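Local coordinates for adenosine monophosphate-protein transferase (Sulfolobus tokodaii, PDB 2EKM) that has no established function but belongs to the adenosine-specific kinase family and may act on adenosine or its nucleotides, its chains assembling in threes, at residues D6-E11 against Q126-I131; R56-D61 against Q73-I78; H82-Y87 against V107-A112. All blocks are in the same frame, centred on the assembly; numbering follows the deposited sequence.

Contact 1 of 3, residues D6-E11 against Q126-I131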
ATOM      1  N   ASP A   6     -18.301   1.667  -7.488  1.00 27.09           N
ATOM      2  CA  ASP A   6     -18.414   2.901  -8.259  1.00 27.82           C
ATOM      3  C   ASP A   6     -17.077   3.241  -8.901  1.00 27.18           C
ATOM      4  O   ASP A   6     -16.018   2.954  -8.341  1.00 25.67           O
ATOM      5  CB  ASP A   6     -18.842   4.056  -7.352  1.00 30.87           C
ATOM      6  CG  ASP A   6     -20.277   3.929  -6.881  1.00 35.49           C
ATOM      7  OD1 ASP A   6     -21.037   3.142  -7.479  1.00 37.87           O
ATOM      8  OD2 ASP A   6     -20.651   4.626  -5.916  1.00 39.74           O
ATOM      9  N   VAL A   7     -17.134   3.841 -10.085  1.00 25.05           N
ATOM     10  CA  VAL A   7     -15.934   4.244 -10.809  1.00 23.55           C
ATOM     11  C   VAL A   7     -15.903   5.765 -10.784  1.00 23.01           C
ATOM     12  O   VAL A   7     -16.709   6.415 -11.443  1.00 24.79           O
ATOM     13  CB  VAL A   7     -15.970   3.763 -12.274  1.00 23.54           C
ATOM     14  CG1 VAL A   7     -14.684   4.169 -12.989  1.00 21.70           C
ATOM     15  CG2 VAL A   7     -16.162   2.248 -12.317  1.00 22.81           C
ATOM     16  N   ILE A   8     -14.971   6.324 -10.022  1.00 22.04           N
ATOM     17  CA  ILE A   8     -14.849   7.771  -9.878  1.00 22.60           C
ATOM     18  C   ILE A   8     -13.793   8.406 -10.782  1.00 22.03           C
ATOM     19  O   ILE A   8     -12.621   8.029 -10.739  1.00 20.17           O
ATOM     20  CB  ILE A   8     -14.512   8.141  -8.407  1.00 24.34           C
ATOM     21  CG1 ILE A   8     -15.569   7.555  -7.466  1.00 25.49           C
ATOM     22  CG2 ILE A   8     -14.422   9.655  -8.247  1.00 23.99           C
ATOM     23  CD1 ILE A   8     -16.980   8.020  -7.756  1.00 25.64           C
ATOM     24  N   ARG A   9     -14.216   9.374 -11.590  1.00 21.22           N
ATOM     25  CA  ARG A   9     -13.314  10.090 -12.484  1.00 22.17           C
ATOM     26  C   ARG A   9     -12.619  11.205 -11.711  1.00 22.43           C
ATOM     27  O   ARG A   9     -13.278  12.071 -11.137  1.00 23.33           O
ATOM     28  CB  ARG A   9     -14.087  10.693 -13.663  1.00 23.47           C
ATOM     29  CG  ARG A   9     -13.279  11.691 -14.502  1.00 25.22           C
ATOM     30  CD  ARG A   9     -12.022  11.064 -15.103  1.00 24.83           C
ATOM     31  NE  ARG A   9     -12.343   9.997 -16.050  1.00 27.26           N
ATOM     32  CZ  ARG A   9     -11.450   9.151 -16.559  1.00 26.22           C
ATOM     33  NH1 ARG A   9     -10.171   9.248 -16.217  1.00 24.84           N
ATOM     34  NH2 ARG A   9     -11.838   8.202 -17.399  1.00 25.90           N
ATOM     35  N   VAL A  10     -11.291  11.177 -11.698  1.00 20.94           N
ATOM     36  CA  VAL A  10     -10.508  12.186 -10.994  1.00 21.43           C
ATOM     37  C   VAL A  10     -10.019  13.257 -11.965  1.00 21.85           C
ATOM     38  O   VAL A  10      -9.317  12.952 -12.928  1.00 22.04           O
ATOM     39  CB  VAL A  10      -9.283  11.544 -10.293  1.00 20.27           C
ATOM     40  CG1 VAL A  10      -8.387  12.629  -9.699  1.00 18.75           C
ATOM     41  CG2 VAL A  10      -9.755  10.588  -9.197  1.00 17.83           C
ATOM     42  N   GLU A  11     -10.395  14.510 -11.720  1.00 22.20           N
ATOM     43  CA  GLU A  11      -9.967  15.591 -12.600  1.00 23.21           C
ATOM     44  C   GLU A  11      -8.519  15.977 -12.317  1.00 22.82           C
ATOM     45  O   GLU A  11      -8.152  16.261 -11.180  1.00 24.53           O
ATOM     46  CB  GLU A  11     -10.868  16.825 -12.441  1.00 22.61           C
ATOM     47  CG  GLU A  11     -10.275  18.098 -13.066  1.00 23.58           C
ATOM     48  CD  GLU A  11     -11.200  19.306 -12.983  1.00 25.84           C
ATOM     49  OE1 GLU A  11     -11.948  19.432 -11.990  1.00 26.40           O
ATOM     50  OE2 GLU A  11     -11.166  20.144 -13.908  1.00 25.64           O
ATOM     51  N   GLN A 126     -22.077   0.347   5.820  1.00 22.97           N
ATOM     52  CA  GLN A 126     -21.361   1.326   6.635  1.00 21.49           C
ATOM     53  C   GLN A 126     -20.900   2.566   5.875  1.00 20.68           C
ATOM     54  O   GLN A 126     -21.060   3.689   6.357  1.00 21.42           O
ATOM     55  CB  GLN A 126     -20.146   0.675   7.308  1.00 22.14           C
ATOM     56  CG  GLN A 126     -19.325   1.631   8.169  1.00 20.78           C
ATOM     57  CD  GLN A 126     -18.093   0.977   8.764  1.00 23.53           C
ATOM     58  OE1 GLN A 126     -18.187  -0.036   9.457  1.00 21.65           O
ATOM     59  NE2 GLN A 126     -16.926   1.559   8.501  1.00 22.47           N
ATOM     60  N   GLY A 127     -20.316   2.364   4.697  1.00 20.52           N
ATOM     61  CA  GLY A 127     -19.837   3.495   3.923  1.00 18.12           C
ATOM     62  C   GLY A 127     -19.087   3.135   2.655  1.00 18.54           C
ATOM     63  O   GLY A 127     -19.448   2.189   1.950  1.00 17.60           O
ATOM     64  N   ARG A 128     -18.031   3.891   2.365  1.00 19.15           N
ATOM     65  CA  ARG A 128     -17.244   3.670   1.158  1.00 17.49           C
ATOM     66  C   ARG A 128     -15.769   3.383   1.435  1.00 17.85           C
ATOM     67  O   ARG A 128     -15.184   3.910   2.386  1.00 16.85           O
ATOM     68  CB  ARG A 128     -17.374   4.891   0.237  1.00 17.43           C
ATOM     69  CG  ARG A 128     -18.817   5.170  -0.213  1.00 18.40           C
ATOM     70  CD  ARG A 128     -19.004   6.623  -0.658  1.00 18.71           C
ATOM     71  NE  ARG A 128     -18.339   6.941  -1.921  1.00 19.15           N
ATOM     72  CZ  ARG A 128     -18.791   6.584  -3.122  1.00 20.58           C
ATOM     73  NH1 ARG A 128     -19.916   5.889  -3.231  1.00 20.51           N
ATOM     74  NH2 ARG A 128     -18.130   6.939  -4.217  1.00 20.23           N
ATOM     75  N   GLY A 129     -15.180   2.538   0.592  1.00 16.89           N
ATOM     76  CA  GLY A 129     -13.778   2.186   0.732  1.00 16.62           C
ATOM     77  C   GLY A 129     -13.122   2.101  -0.635  1.00 17.06           C
ATOM     78  O   GLY A 129     -13.749   1.659  -1.596  1.00 16.81           O
ATOM     79  N   VAL A 130     -11.865   2.529  -0.727  1.00 17.25           N
ATOM     80  CA  VAL A 130     -11.135   2.497  -1.995  1.00 16.04           C
ATOM     81  C   VAL A 130     -10.552   1.104  -2.226  1.00 16.44           C
ATOM     82  O   VAL A 130      -9.823   0.588  -1.384  1.00 14.85           O
ATOM     83  CB  VAL A 130      -9.982   3.529  -1.999  1.00 15.76           C
ATOM     84  CG1 VAL A 130      -9.167   3.404  -3.284  1.00 16.15           C
ATOM     85  CG2 VAL A 130     -10.546   4.945  -1.861  1.00 17.66           C
ATOM     86  N   ILE A 131     -10.876   0.485  -3.358  1.00 16.28           N
ATOM     87  CA  ILE A 131     -10.350  -0.848  -3.628  1.00 17.26           C
ATOM     88  C   ILE A 131      -9.262  -0.854  -4.697  1.00 17.49           C
ATOM     89  O   ILE A 131      -8.647  -1.887  -4.958  1.00 19.35           O
ATOM     90  CB  ILE A 131     -11.472  -1.830  -4.043  1.00 17.90           C
ATOM     91  CG1 ILE A 131     -12.108  -1.384  -5.359  1.00 18.26           C
ATOM     92  CG2 ILE A 131     -12.515  -1.916  -2.940  1.00 16.61           C
ATOM     93  CD1 ILE A 131     -13.049  -2.422  -5.950  1.00 17.01           C
TER
HETATM   94  O   HOH W   1     -19.967   7.014  -6.316  1.00 30.99           O
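Arg-128 reaches across a neighbouring strand to bind the carboxylate of Asp-6 and to touch the end of Ile-8. From CB outward its side chain packs on Val-121 of the intervening strand and on Ala-80. CG stands anti to the carbonyl carbon, and the chain then bends about CG-CD (chi3 70°), which swings the guanidinium toward the strand of Asp-6. NE is held from outside the pair, by a hydrogen bond to the carbonyl oxygen of Ile-78, and NH2 adds a weak one to the carbonyl oxygen of Lys-77. The span is needed because segments 6-11 and 126-131 lie on the two outermost strands of a three-stranded antiparallel sheet: strand 117-123 runs between them, and the CA atoms of Asp-6 and Arg-128 are 9.5 Å apart. Arg-128 NH1 donates to Asp-6 OD2 at 3.1 Å in a nearly straight bond (165°), which is also a salt bridge. The oxygen lies close to the guanidinium plane and is approached on its anti side, with the two flat groups inclined to each other by 38°. NH1 also forms a salt bridge with Glu-123, so two carboxylates share this nitrogen. NH2 takes a second route to the same oxygen: Arg-128 NH2 donates to a water at 2.8 Å, and the water donates to Asp-6 OD2 at 2.5 Å. At the guanidinium edge, close to its plane, Ile-8 CD1 packs 3.9 Å from Arg-128 NH2, its side chain arriving from the opposite direction to that of the arginine.

Contact 2 of 3, residues R56-D61 against Q73-I78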
ATOM      1  N   ARG A  56     -17.182  14.354  10.562  1.00 21.67           N
ATOM      2  CA  ARG A  56     -16.962  13.784   9.234  1.00 21.90           C
ATOM      3  C   ARG A  56     -16.758  14.865   8.174  1.00 21.60           C
ATOM      4  O   ARG A  56     -17.356  14.819   7.098  1.00 22.41           O
ATOM      5  CB  ARG A  56     -18.160  12.908   8.855  1.00 22.25           C
ATOM      6  CG  ARG A  56     -18.370  11.721   9.792  1.00 22.80           C
ATOM      7  CD  ARG A  56     -19.795  11.187   9.709  1.00 22.97           C
ATOM      8  NE  ARG A  56     -20.177  10.817   8.349  1.00 21.42           N
ATOM      9  CZ  ARG A  56     -21.356  10.299   8.026  1.00 23.92           C
ATOM     10  NH1 ARG A  56     -22.267  10.093   8.972  1.00 22.88           N
ATOM     11  NH2 ARG A  56     -21.627   9.981   6.765  1.00 21.38           N
ATOM     12  N   LEU A  57     -15.899  15.829   8.482  1.00 21.28           N
ATOM     13  CA  LEU A  57     -15.628  16.934   7.573  1.00 20.99           C
ATOM     14  C   LEU A  57     -14.362  16.760   6.744  1.00 22.39           C
ATOM     15  O   LEU A  57     -13.374  16.184   7.208  1.00 21.62           O
ATOM     16  CB  LEU A  57     -15.508  18.237   8.366  1.00 19.27           C
ATOM     17  CG  LEU A  57     -16.742  18.701   9.139  1.00 19.80           C
ATOM     18  CD1 LEU A  57     -16.392  19.901  10.021  1.00 20.00           C
ATOM     19  CD2 LEU A  57     -17.838  19.056   8.149  1.00 19.46           C
ATOM     20  N   ILE A  58     -14.400  17.256   5.510  1.00 21.52           N
ATOM     21  CA  ILE A  58     -13.226  17.206   4.649  1.00 22.54           C
ATOM     22  C   ILE A  58     -12.300  18.252   5.263  1.00 22.10           C
ATOM     23  O   ILE A  58     -12.632  19.438   5.282  1.00 21.79           O
ATOM     24  CB  ILE A  58     -13.539  17.649   3.198  1.00 22.66           C
ATOM     25  CG1 ILE A  58     -14.542  16.693   2.542  1.00 24.17           C
ATOM     26  CG2 ILE A  58     -12.248  17.724   2.394  1.00 22.43           C
ATOM     27  CD1 ILE A  58     -14.016  15.303   2.288  1.00 26.29           C
ATOM     28  N   ARG A  59     -11.157  17.814   5.782  1.00 20.74           N
ATOM     29  CA  ARG A  59     -10.199  18.729   6.388  1.00 21.04           C
ATOM     30  C   ARG A  59      -9.189  19.111   5.315  1.00 21.49           C
ATOM     31  O   ARG A  59      -8.770  18.266   4.524  1.00 21.38           O
ATOM     32  CB  ARG A  59      -9.512  18.054   7.571  1.00 19.92           C
ATOM     33  CG  ARG A  59     -10.491  17.524   8.605  1.00 21.40           C
ATOM     34  CD  ARG A  59     -11.381  18.633   9.145  1.00 20.18           C
ATOM     35  NE  ARG A  59     -12.243  18.158  10.224  1.00 20.51           N
ATOM     36  CZ  ARG A  59     -12.580  18.889  11.282  1.00 22.02           C
ATOM     37  NH1 ARG A  59     -12.131  20.132  11.405  1.00 20.60           N
ATOM     38  NH2 ARG A  59     -13.354  18.372  12.227  1.00 22.75           N
ATOM     39  N   TRP A  60      -8.782  20.375   5.287  1.00 21.54           N
ATOM     40  CA  TRP A  60      -7.873  20.805   4.237  1.00 20.42           C
ATOM     41  C   TRP A  60      -6.902  21.916   4.584  1.00 21.66           C
ATOM     42  O   TRP A  60      -7.072  22.638   5.567  1.00 22.16           O
ATOM     43  CB  TRP A  60      -8.694  21.254   3.029  1.00 19.99           C
ATOM     44  CG  TRP A  60      -9.698  22.318   3.394  1.00 20.26           C
ATOM     45  CD1 TRP A  60     -10.978  22.125   3.835  1.00 21.88           C
ATOM     46  CD2 TRP A  60      -9.478  23.735   3.417  1.00 19.76           C
ATOM     47  NE1 TRP A  60     -11.569  23.333   4.133  1.00 19.63           N
ATOM     48  CE2 TRP A  60     -10.670  24.337   3.884  1.00 21.04           C
ATOM     49  CE3 TRP A  60      -8.389  24.553   3.090  1.00 20.77           C
ATOM     50  CZ2 TRP A  60     -10.805  25.724   4.030  1.00 19.48           C
ATOM     51  CZ3 TRP A  60      -8.522  25.938   3.236  1.00 20.85           C
ATOM     52  CH2 TRP A  60      -9.724  26.504   3.703  1.00 20.70           C
ATOM     53  N   ASP A  61      -5.884  22.044   3.739  1.00 21.13           N
ATOM     54  CA  ASP A  61      -4.868  23.081   3.865  1.00 22.40           C
ATOM     55  C   ASP A  61      -4.050  23.073   2.579  1.00 21.50           C
ATOM     56  O   ASP A  61      -4.267  22.233   1.704  1.00 21.16           O
ATOM     57  CB  ASP A  61      -3.948  22.834   5.060  1.00 23.74           C
ATOM     58  CG  ASP A  61      -3.356  24.127   5.614  1.00 25.55           C
ATOM     59  OD1 ASP A  61      -3.067  25.044   4.818  1.00 23.02           O
ATOM     60  OD2 ASP A  61      -3.172  24.224   6.845  1.00 25.99           O
ATOM     61  N   GLN A  73     -12.831  18.593  -3.940  1.00 19.33           N
ATOM     62  CA  GLN A  73     -13.761  17.976  -4.879  1.00 21.25           C
ATOM     63  C   GLN A  73     -13.493  16.485  -5.057  1.00 19.64           C
ATOM     64  O   GLN A  73     -14.398  15.664  -4.927  1.00 20.76           O
ATOM     65  CB  GLN A  73     -13.681  18.700  -6.226  1.00 22.18           C
ATOM     66  CG  GLN A  73     -14.113  20.155  -6.136  1.00 26.55           C
ATOM     67  CD  GLN A  73     -13.585  21.012  -7.270  1.00 29.44           C
ATOM     68  OE1 GLN A  73     -13.783  22.224  -7.281  1.00 34.02           O
ATOM     69  NE2 GLN A  73     -12.906  20.389  -8.226  1.00 31.08           N
ATOM     70  N   THR A  74     -12.245  16.139  -5.350  1.00 18.82           N
ATOM     71  CA  THR A  74     -11.876  14.745  -5.536  1.00 18.89           C
ATOM     72  C   THR A  74     -12.142  13.924  -4.273  1.00 17.74           C
ATOM     73  O   THR A  74     -12.628  12.798  -4.354  1.00 15.82           O
ATOM     74  CB  THR A  74     -10.394  14.632  -5.962  1.00 19.20           C
ATOM     75  OG1 THR A  74     -10.237  15.236  -7.255  1.00 16.93           O
ATOM     76  CG2 THR A  74      -9.950  13.173  -6.034  1.00 16.24           C
ATOM     77  N   ALA A  75     -11.843  14.492  -3.107  1.00 17.75           N
ATOM     78  CA  ALA A  75     -12.073  13.796  -1.841  1.00 17.76           C
ATOM     79  C   ALA A  75     -13.562  13.519  -1.634  1.00 18.92           C
ATOM     80  O   ALA A  75     -13.946  12.464  -1.125  1.00 19.57           O
ATOM     81  CB  ALA A  75     -11.533  14.629  -0.680  1.00 17.17           C
ATOM     82  N   LEU A  76     -14.400  14.474  -2.023  1.00 18.22           N
ATOM     83  CA  LEU A  76     -15.844  14.317  -1.889  1.00 19.37           C
ATOM     84  C   LEU A  76     -16.376  13.259  -2.852  1.00 18.23           C
ATOM     85  O   LEU A  76     -17.257  12.475  -2.504  1.00 16.67           O
ATOM     86  CB  LEU A  76     -16.551  15.646  -2.169  1.00 20.48           C
ATOM     87  CG  LEU A  76     -16.623  16.686  -1.050  1.00 23.01           C
ATOM     88  CD1 LEU A  76     -17.119  18.002  -1.629  1.00 23.81           C
ATOM     89  CD2 LEU A  76     -17.561  16.200   0.056  1.00 23.43           C
ATOM     90  N   LYS A  77     -15.846  13.249  -4.069  1.00 18.59           N
ATOM     91  CA  LYS A  77     -16.280  12.292  -5.082  1.00 19.31           C
ATOM     92  C   LYS A  77     -15.924  10.859  -4.695  1.00 19.20           C
ATOM     93  O   LYS A  77     -16.694   9.933  -4.939  1.00 21.50           O
ATOM     94  CB  LYS A  77     -15.666  12.663  -6.430  1.00 20.86           C
ATOM     95  CG  LYS A  77     -16.175  14.000  -6.951  1.00 21.97           C
ATOM     96  CD  LYS A  77     -15.301  14.572  -8.058  1.00 21.98           C
ATOM     97  CE  LYS A  77     -15.277  13.684  -9.284  1.00 22.72           C
ATOM     98  NZ  LYS A  77     -14.565  14.357 -10.408  1.00 23.71           N
ATOM     99  N   ILE A  78     -14.753  10.670  -4.101  1.00 18.02           N
ATOM    100  CA  ILE A  78     -14.360   9.340  -3.667  1.00 16.56           C
ATOM    101  C   ILE A  78     -15.251   9.024  -2.465  1.00 17.24           C
ATOM    102  O   ILE A  78     -15.795   7.926  -2.353  1.00 18.26           O
ATOM    103  CB  ILE A  78     -12.877   9.303  -3.261  1.00 16.28           C
ATOM    104  CG1 ILE A  78     -12.002   9.546  -4.497  1.00 16.30           C
ATOM    105  CG2 ILE A  78     -12.543   7.959  -2.608  1.00 14.14           C
ATOM    106  CD1 ILE A  78     -10.503   9.625  -4.197  1.00 15.95           C
TER
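Ile-58 is the residue of strand 57-62 that meets helix 65-78 here, touching Ala-75 and Leu-76. The segment enters with Arg-56, which hydrogen-bonds through NE to the carbonyl oxygen of Thr-138 of the second subunit. At Leu-57 the side chain turns to a neighbour in its own strand, and Leu-57 CD1 lies 4.0 Å above one face of the Arg-59 guanidinium, offset toward the rim. Ile-58 then points its CB at the helix, and its CA comes within 7.4 Å of the CA of Ala-75. CG1 stands anti to the carbonyl carbon (chi1 -63°), and a second turn about CB-CG1 (chi2 -68°) carries CD1 to the methyl of Ala-75, with Ile-58 CD1 3.9 Å from Ala-75 CB. The same branch serves Leu-76 one atom earlier: Ile-58 CG1 is 3.9 Å from Leu-76 CD2 and 4.2 Å from Leu-76 CG. The leucine CB does not aim at the strand, but its branched end comes nearer to the isoleucine, and the two side chains cross obliquely. Past Ile-58, Arg-59 forms salt bridges with Glu-51 of its own chain and with Glu-143 of the second subunit, while Trp-60 returns to the helix two residues on and rests on Ile-68 and Gln-72. Strand 57-62 is the edge of the five-stranded sheet within this chain, and there Leu-57 and Ile-58 pair in parallel with a strand of the second subunit. Between the two segments the contact is purely aliphatic: the fit depends on shape and burial rather than on bond direction, with Ile-58 and Ala-75 buried and Leu-76 at the exposed margin.

Contact 3 of 3, residues H82-Y87 against V107-A112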
ATOM      1  N   HIS A  82     -11.229   8.446   5.741  1.00 18.09           N
ATOM      2  CA  HIS A  82      -9.772   8.426   5.892  1.00 19.48           C
ATOM      3  C   HIS A  82      -8.930   8.517   4.614  1.00 20.03           C
ATOM      4  O   HIS A  82      -7.721   8.258   4.626  1.00 16.09           O
ATOM      5  CB  HIS A  82      -9.343   7.213   6.732  1.00 19.38           C
ATOM      6  CG  HIS A  82      -9.427   7.453   8.209  1.00 21.34           C
ATOM      7  ND1 HIS A  82      -9.718   8.691   8.745  1.00 22.93           N
ATOM      8  CD2 HIS A  82      -9.214   6.630   9.263  1.00 20.47           C
ATOM      9  CE1 HIS A  82      -9.679   8.619  10.063  1.00 21.08           C
ATOM     10  NE2 HIS A  82      -9.375   7.379  10.403  1.00 21.36           N
ATOM     11  N   THR A  83      -9.571   8.900   3.519  1.00 18.75           N
ATOM     12  CA  THR A  83      -8.879   9.066   2.249  1.00 18.52           C
ATOM     13  C   THR A  83      -8.265  10.466   2.229  1.00 17.85           C
ATOM     14  O   THR A  83      -8.879  11.422   2.707  1.00 17.03           O
ATOM     15  CB  THR A  83      -9.859   8.968   1.050  1.00 17.18           C
ATOM     16  OG1 THR A  83     -10.505   7.691   1.055  1.00 16.67           O
ATOM     17  CG2 THR A  83      -9.112   9.142  -0.268  1.00 19.22           C
ATOM     18  N   PHE A  84      -7.047  10.588   1.713  1.00 17.99           N
ATOM     19  CA  PHE A  84      -6.436  11.900   1.602  1.00 17.52           C
ATOM     20  C   PHE A  84      -6.100  12.120   0.132  1.00 19.42           C
ATOM     21  O   PHE A  84      -5.803  11.169  -0.599  1.00 19.24           O
ATOM     22  CB  PHE A  84      -5.201  12.044   2.519  1.00 17.54           C
ATOM     23  CG  PHE A  84      -3.987  11.262   2.083  1.00 18.03           C
ATOM     24  CD1 PHE A  84      -3.164  11.735   1.065  1.00 18.00           C
ATOM     25  CD2 PHE A  84      -3.625  10.092   2.741  1.00 16.74           C
ATOM     26  CE1 PHE A  84      -1.994  11.054   0.713  1.00 15.35           C
ATOM     27  CE2 PHE A  84      -2.460   9.406   2.399  1.00 16.71           C
ATOM     28  CZ  PHE A  84      -1.642   9.891   1.381  1.00 16.13           C
ATOM     29  N   VAL A  85      -6.194  13.371  -0.300  1.00 17.14           N
ATOM     30  CA  VAL A  85      -5.925  13.736  -1.681  1.00 17.93           C
ATOM     31  C   VAL A  85      -5.000  14.940  -1.715  1.00 18.46           C
ATOM     32  O   VAL A  85      -5.223  15.924  -1.007  1.00 19.06           O
ATOM     33  CB  VAL A  85      -7.233  14.103  -2.435  1.00 17.41           C
ATOM     34  CG1 VAL A  85      -6.909  14.568  -3.856  1.00 17.76           C
ATOM     35  CG2 VAL A  85      -8.165  12.902  -2.476  1.00 13.99           C
ATOM     36  N   ILE A  86      -3.959  14.849  -2.537  1.00 18.02           N
ATOM     37  CA  ILE A  86      -2.999  15.932  -2.688  1.00 17.71           C
ATOM     38  C   ILE A  86      -2.853  16.306  -4.159  1.00 19.97           C
ATOM     39  O   ILE A  86      -2.717  15.439  -5.022  1.00 19.65           O
ATOM     40  CB  ILE A  86      -1.587  15.535  -2.180  1.00 17.54           C
ATOM     41  CG1 ILE A  86      -1.621  15.209  -0.685  1.00 16.33           C
ATOM     42  CG2 ILE A  86      -0.614  16.676  -2.435  1.00 15.75           C
ATOM     43  CD1 ILE A  86      -0.296  14.662  -0.158  1.00 15.64           C
ATOM     44  N   TYR A  87      -2.898  17.605  -4.434  1.00 19.06           N
ATOM     45  CA  TYR A  87      -2.714  18.119  -5.783  1.00 18.22           C
ATOM     46  C   TYR A  87      -1.472  18.992  -5.703  1.00 17.44           C
ATOM     47  O   TYR A  87      -1.330  19.779  -4.768  1.00 14.78           O
ATOM     48  CB  TYR A  87      -3.915  18.964  -6.219  1.00 17.29           C
ATOM     49  CG  TYR A  87      -5.043  18.163  -6.822  1.00 17.71           C
ATOM     50  CD1 TYR A  87      -5.063  17.870  -8.184  1.00 18.06           C
ATOM     51  CD2 TYR A  87      -6.087  17.688  -6.032  1.00 17.25           C
ATOM     52  CE1 TYR A  87      -6.095  17.123  -8.744  1.00 17.14           C
ATOM     53  CE2 TYR A  87      -7.123  16.938  -6.581  1.00 16.18           C
ATOM     54  CZ  TYR A  87      -7.120  16.661  -7.937  1.00 17.67           C
ATOM     55  OH  TYR A  87      -8.136  15.914  -8.486  1.00 17.20           O
ATOM     56  N   VAL A 107      -1.188   5.492   5.948  1.00 17.12           N
ATOM     57  CA  VAL A 107      -1.264   4.037   5.953  1.00 16.56           C
ATOM     58  C   VAL A 107      -0.743   3.475   4.629  1.00 17.21           C
ATOM     59  O   VAL A 107      -0.007   2.481   4.599  1.00 15.53           O
ATOM     60  CB  VAL A 107      -2.719   3.567   6.168  1.00 17.59           C
ATOM     61  CG1 VAL A 107      -2.798   2.046   6.109  1.00 22.10           C
ATOM     62  CG2 VAL A 107      -3.224   4.063   7.510  1.00 18.16           C
ATOM     63  N   ARG A 108      -1.124   4.123   3.537  1.00 16.00           N
ATOM     64  CA  ARG A 108      -0.701   3.701   2.209  1.00 17.91           C
ATOM     65  C   ARG A 108      -1.109   4.734   1.173  1.00 18.14           C
ATOM     66  O   ARG A 108      -1.890   5.645   1.468  1.00 16.24           O
ATOM     67  CB  ARG A 108      -1.332   2.360   1.847  1.00 19.85           C
ATOM     68  CG  ARG A 108      -2.847   2.360   1.928  1.00 22.98           C
ATOM     69  CD  ARG A 108      -3.410   1.073   1.366  1.00 25.96           C
ATOM     70  NE  ARG A 108      -4.804   0.905   1.743  1.00 24.93           N
ATOM     71  CZ  ARG A 108      -5.607  -0.021   1.238  1.00 25.68           C
ATOM     72  NH1 ARG A 108      -5.152  -0.870   0.325  1.00 24.61           N
ATOM     73  NH2 ARG A 108      -6.862  -0.101   1.655  1.00 25.34           N
ATOM     74  N   ILE A 109      -0.581   4.578  -0.037  1.00 15.77           N
ATOM     75  CA  ILE A 109      -0.879   5.483  -1.135  1.00 15.22           C
ATOM     76  C   ILE A 109      -1.490   4.672  -2.278  1.00 17.37           C
ATOM     77  O   ILE A 109      -0.982   3.604  -2.620  1.00 17.33           O
ATOM     78  CB  ILE A 109       0.409   6.179  -1.618  1.00 17.07           C
ATOM     79  CG1 ILE A 109       1.097   6.849  -0.423  1.00 17.89           C
ATOM     80  CG2 ILE A 109       0.085   7.203  -2.705  1.00 12.91           C
ATOM     81  CD1 ILE A 109       2.450   7.455  -0.750  1.00 23.29           C
ATOM     82  N   PHE A 110      -2.580   5.181  -2.856  1.00 15.41           N
ATOM     83  CA  PHE A 110      -3.272   4.498  -3.944  1.00 17.65           C
ATOM     84  C   PHE A 110      -2.762   4.880  -5.337  1.00 19.47           C
ATOM     85  O   PHE A 110      -2.748   4.045  -6.246  1.00 18.47           O
ATOM     86  CB  PHE A 110      -4.783   4.776  -3.872  1.00 18.82           C
ATOM     87  CG  PHE A 110      -5.450   4.256  -2.614  1.00 18.59           C
ATOM     88  CD1 PHE A 110      -5.428   2.900  -2.305  1.00 19.47           C
ATOM     89  CD2 PHE A 110      -6.121   5.124  -1.759  1.00 17.71           C
ATOM     90  CE1 PHE A 110      -6.071   2.411  -1.154  1.00 18.81           C
ATOM     91  CE2 PHE A 110      -6.764   4.651  -0.613  1.00 16.93           C
ATOM     92  CZ  PHE A 110      -6.739   3.292  -0.309  1.00 18.12           C
ATOM     93  N   ALA A 111      -2.350   6.131  -5.508  1.00 16.23           N
ATOM     94  CA  ALA A 111      -1.872   6.574  -6.805  1.00 17.75           C
ATOM     95  C   ALA A 111      -1.132   7.904  -6.756  1.00 17.26           C
ATOM     96  O   ALA A 111      -1.356   8.726  -5.872  1.00 16.82           O
ATOM     97  CB  ALA A 111      -3.052   6.683  -7.780  1.00 17.69           C
ATOM     98  N   ALA A 112      -0.246   8.087  -7.727  1.00 18.17           N
ATOM     99  CA  ALA A 112       0.538   9.309  -7.900  1.00 18.50           C
ATOM    100  C   ALA A 112       0.642   9.380  -9.420  1.00 19.56           C
ATOM    101  O   ALA A 112       1.358   8.582 -10.029  1.00 20.25           O
ATOM    102  CB  ALA A 112       1.914   9.154  -7.274  1.00 16.62           C
TER
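The Phe-84 ring leans from strand 83-89 against the backbone and side chain of strand 108-113. Its CE2 sits 3.9 Å from the carbonyl oxygen of Arg-108, and its CZ 4.5 Å from Ile-109 CG1, both partners placed obliquely to the ring. Phe-84 CG lies between the backbone N and the carbonyl carbon (chi1 72°), which brings the ring end toward residues 108 and 109. Around this pair, Ile-100 of helix 93-101 and Val-106 pack on Phe-84, while Leu-97 and Lys-101 of the same helix pack on Ile-109. Arg-108 points its CB away from segment 82-87, and its guanidinium is placed by others: Phe-110 CE1 stands 3.4 Å above its centre, and Arg-108 NH2 hydrogen-bonds to Gln-22 OE1. Two classic beta bulges shape this strand, Val-107 and Arg-108 facing Gln-22, and Phe-110 and Ala-111 facing Ile-20. The last shell is strand 16-22, which runs between the two strands and is antiparallel to both. Strands 83-89 and 108-113 therefore run parallel, and with helix 93-101 linking them and packing on their side chains, they form a beta-alpha-beta crossover that skips one strand in a five-stranded antiparallel sheet of order 3-2-4-1-5.

The centres of the three contacts lie about 12 Å from one another. Along the chain, contact 1 encloses the other two, and contact 2 closes before contact 3 opens. Contact 1 belongs to the three-stranded sheet; contact 2 sets helix 65-78 on the edge strand of the five-stranded sheet, and contact 3 lies within that sheet. Helix 65-78 bears on both sheets: Lys-77 NZ hydrogen-bonds to Arg-9 O (2.7 Å), and Thr-74 OG1 lies 2.5 Å from Tyr-87 OH, a probable hydrogen bond. Tyr-87 OH also meets Glu-11 O, joining contact 3 directly to contact 1. One compact unit results, and each contact also has residues against the second subunit of the trimer.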